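Local coordinates for prepilin-like protein (PDB 6QVF) that serves as a type IV pilin-like protein of natural competence, probably acting at the tip of a pilus as a receptor for incoming DNA, at residues Asn110-Leu113 and Gly114-Val117; Val61-Tyr64 and Phe65-Thr69. All coordinates share one frame; numbering follows the deposited sequence.

Interaction 1. Residues Asn110-Leu113 and Gly114-Val117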
# COMPACT_ATOMS: atom_id res chain seq x y z
N ASN B 110 -7.26 10.57 -7.90
CA ASN B 110 -7.85 11.45 -8.87
C ASN B 110 -8.07 10.73 -10.21
O ASN B 110 -7.65 9.59 -10.40
CB ASN B 110 -7.03 12.71 -9.04
CG ASN B 110 -5.64 12.42 -9.50
OD1 ASN B 110 -5.47 12.01 -10.66
ND2 ASN B 110 -4.67 12.66 -8.61
N GLY B 111 -8.82 11.42 -11.08
CA GLY B 111 -9.22 10.86 -12.34
C GLY B 111 -10.26 9.78 -12.18
O GLY B 111 -10.75 9.48 -11.08
N ILE B 112 -10.60 9.14 -13.30
CA ILE B 112 -11.67 8.18 -13.31
C ILE B 112 -11.30 6.97 -12.43
O ILE B 112 -12.15 6.49 -11.64
CB ILE B 112 -12.02 7.80 -14.75
CG1 ILE B 112 -13.27 6.94 -14.79
CG2 ILE B 112 -10.88 7.11 -15.45
CD1 ILE B 112 -14.45 7.72 -14.41
N LEU B 113 -10.03 6.57 -12.47
CA LEU B 113 -9.51 5.45 -11.68
C LEU B 113 -9.60 5.74 -10.17
O LEU B 113 -9.83 4.85 -9.32
CB LEU B 113 -8.05 5.21 -12.06
CG LEU B 113 -7.70 3.85 -12.67
CD1 LEU B 113 -6.21 3.67 -12.66
CD2 LEU B 113 -8.35 2.71 -11.92
N GLY B 114 -9.42 7.01 -9.82
CA GLY B 114 -9.32 7.44 -8.44
C GLY B 114 -10.65 7.82 -7.80
O GLY B 114 -10.68 8.17 -6.63
N GLU B 115 -11.75 7.83 -8.54
CA GLU B 115 -13.03 8.25 -8.07
C GLU B 115 -13.46 7.43 -6.84
O GLU B 115 -13.57 6.18 -6.93
CB GLU B 115 -14.02 7.97 -9.18
CG GLU B 115 -15.14 8.94 -9.27
CD GLU B 115 -15.93 8.75 -10.57
OE1 GLU B 115 -16.70 7.80 -10.65
OE2 GLU B 115 -15.73 9.53 -11.50
N GLY B 116 -13.73 8.13 -5.73
CA GLY B 116 -14.18 7.50 -4.49
C GLY B 116 -13.15 6.58 -3.82
O GLY B 116 -13.53 5.61 -3.12
N VAL B 117 -11.87 6.89 -4.02
CA VAL B 117 -10.79 6.16 -3.40
C VAL B 117 -9.93 7.11 -2.57
O VAL B 117 -9.47 8.19 -3.04
CB VAL B 117 -9.93 5.43 -4.45
CG1 VAL B 117 -8.77 4.68 -3.79
CG2 VAL B 117 -10.77 4.53 -5.32
O HOH W 1 -12.40 4.29 -8.62
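The amide of G114 is shared between two carbonyls, with G114 N 3.2 Å from N110 O and 3.1 Å from G111 O; both bonds are bent and weak. One residue on, E115 N reaches back to I112 O at 3.4 Å, a long, weak bond but a straighter one, at 163°. Side chains add little. The E115 chain, extended beyond CG, crosses that of I112 at a slant, and its OE2 comes within 3.7 Å of I112 CD1. I112 is placed for this by CG1 standing anti to the backbone N (chi1 -172°). The carboxylate has its polar partner elsewhere, OE2 accepting from the amide of G159. A water donates to L113 O at 2.7 Å and to E115 O at 2.8 Å, tying the two carbonyls together. From G114 to V117 the chain makes a type II beta turn, closed by V117 N to G114 O at 3.1 Å, with G116 at the positive phi that favours glycine. G114 has little choice either, since a CB there would run into N110 N. Outside the segment, N110 OD1 takes the amide of S165. The whole stretch is the short helix 111-114 and the turn that link strand 100-108 to its antiparallel neighbour 117-125 in the four-stranded sheet.

Interaction 2. Residues Val61-Tyr64 and Phe65-Thr69; sequences VDYY and FSCPT
Y64 points the edge of its ring into a face of F65, a T-shaped pair with centroids 4.9 Å apart and planes at 90°. Y64 CD2 sits over the centre of the F65 ring, with CE2 beside it near CE1 and CZ of F65. Different first torsions bring these neighbours together: Y64 CG lies anti to the backbone N (chi1 -179°), while F65 CG lies anti to its own carbonyl carbon (chi1 -72°). V61 CG1 touches the same phenyl, 3.8 Å from F65 CD2, the two side chains meeting at a slant. The helical bond from F65 N to V61 O is 3.0 Å long and fairly straight, and V61 O lies at the edge of the phenyl, near its plane. Were the phenyl of F65 cut back to an alanine, the Y64 edge would probably lose the face it points into, with a gap opening beside V61 CG1. These residues form the last turn of helix 59-66, and C67 is the first to leave helical geometry. Here the bonding frays: D62 O receives S66 OG at 2.6 Å as well as a weak bond from S66 N, so the serine side chain folds back onto the helix backbone. Y63 O takes weak bonds from the amides of S66 and C67. C67 SG stands at the edge of the Y63 ring, 3.9 Å from CD1, and its covalent partner is C91, so the disulfide fastens the helix end. A cis peptide then leads into P68. On the flank of the helix, the D62 carboxylate forms salt bridges to R78 and R86, and the Y64 hydroxyl reaches the amide of R162.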
# COMPACT_ATOMS: atom_id res chain seq x y z
N VAL B 61 -15.71 11.87 2.84
CA VAL B 61 -15.90 12.98 1.89
C VAL B 61 -14.92 14.11 2.18
O VAL B 61 -14.30 14.66 1.25
CB VAL B 61 -17.35 13.48 1.94
CG1 VAL B 61 -17.59 14.66 1.01
CG2 VAL B 61 -18.33 12.36 1.65
N ASP B 62 -14.79 14.49 3.45
CA ASP B 62 -13.90 15.55 3.84
C ASP B 62 -12.46 15.22 3.46
O ASP B 62 -11.77 16.05 2.85
CB ASP B 62 -14.02 15.86 5.33
CG ASP B 62 -15.45 16.21 5.66
OD1 ASP B 62 -15.85 17.35 5.37
OD2 ASP B 62 -16.19 15.30 6.12
N TYR B 63 -12.02 14.01 3.77
CA TYR B 63 -10.62 13.68 3.46
C TYR B 63 -10.42 13.57 1.94
O TYR B 63 -9.38 14.03 1.42
CB TYR B 63 -10.19 12.38 4.15
CG TYR B 63 -9.88 12.59 5.61
CD1 TYR B 63 -8.72 13.22 6.00
CD2 TYR B 63 -10.74 12.13 6.61
CE1 TYR B 63 -8.44 13.46 7.33
CE2 TYR B 63 -10.46 12.34 7.94
CZ TYR B 63 -9.31 12.99 8.31
OH TYR B 63 -9.04 13.18 9.63
N TYR B 64 -11.35 12.93 1.23
CA TYR B 64 -11.24 12.73 -0.21
C TYR B 64 -11.09 14.07 -0.94
O TYR B 64 -10.20 14.20 -1.78
CB TYR B 64 -12.43 11.95 -0.77
CG TYR B 64 -12.33 11.71 -2.26
CD1 TYR B 64 -11.51 10.74 -2.78
CD2 TYR B 64 -12.97 12.55 -3.16
CE1 TYR B 64 -11.34 10.57 -4.15
CE2 TYR B 64 -12.80 12.38 -4.52
CZ TYR B 64 -11.99 11.40 -5.03
OH TYR B 64 -11.77 11.29 -6.38
N PHE B 65 -11.95 15.05 -0.62
CA PHE B 65 -11.93 16.31 -1.32
C PHE B 65 -10.94 17.33 -0.72
O PHE B 65 -10.64 18.34 -1.40
CB PHE B 65 -13.34 16.90 -1.40
CG PHE B 65 -14.21 16.15 -2.37
CD1 PHE B 65 -14.02 16.26 -3.73
CD2 PHE B 65 -15.24 15.34 -1.91
CE1 PHE B 65 -14.83 15.58 -4.63
CE2 PHE B 65 -16.04 14.66 -2.81
CZ PHE B 65 -15.84 14.77 -4.16
N SER B 66 -10.42 17.11 0.49
CA SER B 66 -9.54 18.09 1.11
C SER B 66 -8.06 17.77 0.93
O SER B 66 -7.26 18.64 1.12
CB SER B 66 -9.80 18.25 2.58
OG SER B 66 -11.17 18.61 2.81
N CYS B 67 -7.73 16.52 0.60
CA CYS B 67 -6.37 16.03 0.75
C CYS B 67 -5.86 15.50 -0.57
O CYS B 67 -6.51 14.64 -1.17
CB CYS B 67 -6.31 14.93 1.78
SG CYS B 67 -6.73 15.48 3.45
N PRO B 68 -4.64 15.90 -1.05
CA PRO B 68 -3.73 16.81 -0.35
C PRO B 68 -4.04 18.30 -0.48
O PRO B 68 -3.49 19.09 0.26
CB PRO B 68 -2.38 16.54 -1.02
CG PRO B 68 -2.76 16.15 -2.42
CD PRO B 68 -4.07 15.40 -2.31
N THR B 69 -4.94 18.62 -1.38
CA THR B 69 -5.40 19.98 -1.63
C THR B 69 -6.92 19.95 -1.77
O THR B 69 -7.45 18.92 -2.11
CB THR B 69 -4.83 20.58 -2.92
OG1 THR B 69 -5.20 19.78 -4.05
CG2 THR B 69 -3.32 20.68 -2.89

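How the interactions relate
Going from the N terminus, the chain leaves the long helix 2-30 and the small three-stranded sheet before it enters helix 59-66, whose C-terminal turn is interaction 2. The chain then passes through a loop to strands 92-97 and 100-108, and interaction 1 closes the connection from 100-108 to 117-125. The two are in series, with neither nested in nor crossing the other, and their centres lie about 12 Å apart. They meet through Y64: its CE1 packs 3.2 Å from V117 O, and its OH makes a weak hydrogen bond to G114 O. This single tyrosine therefore joins helix 59-66 to the turn entering strand 117-125.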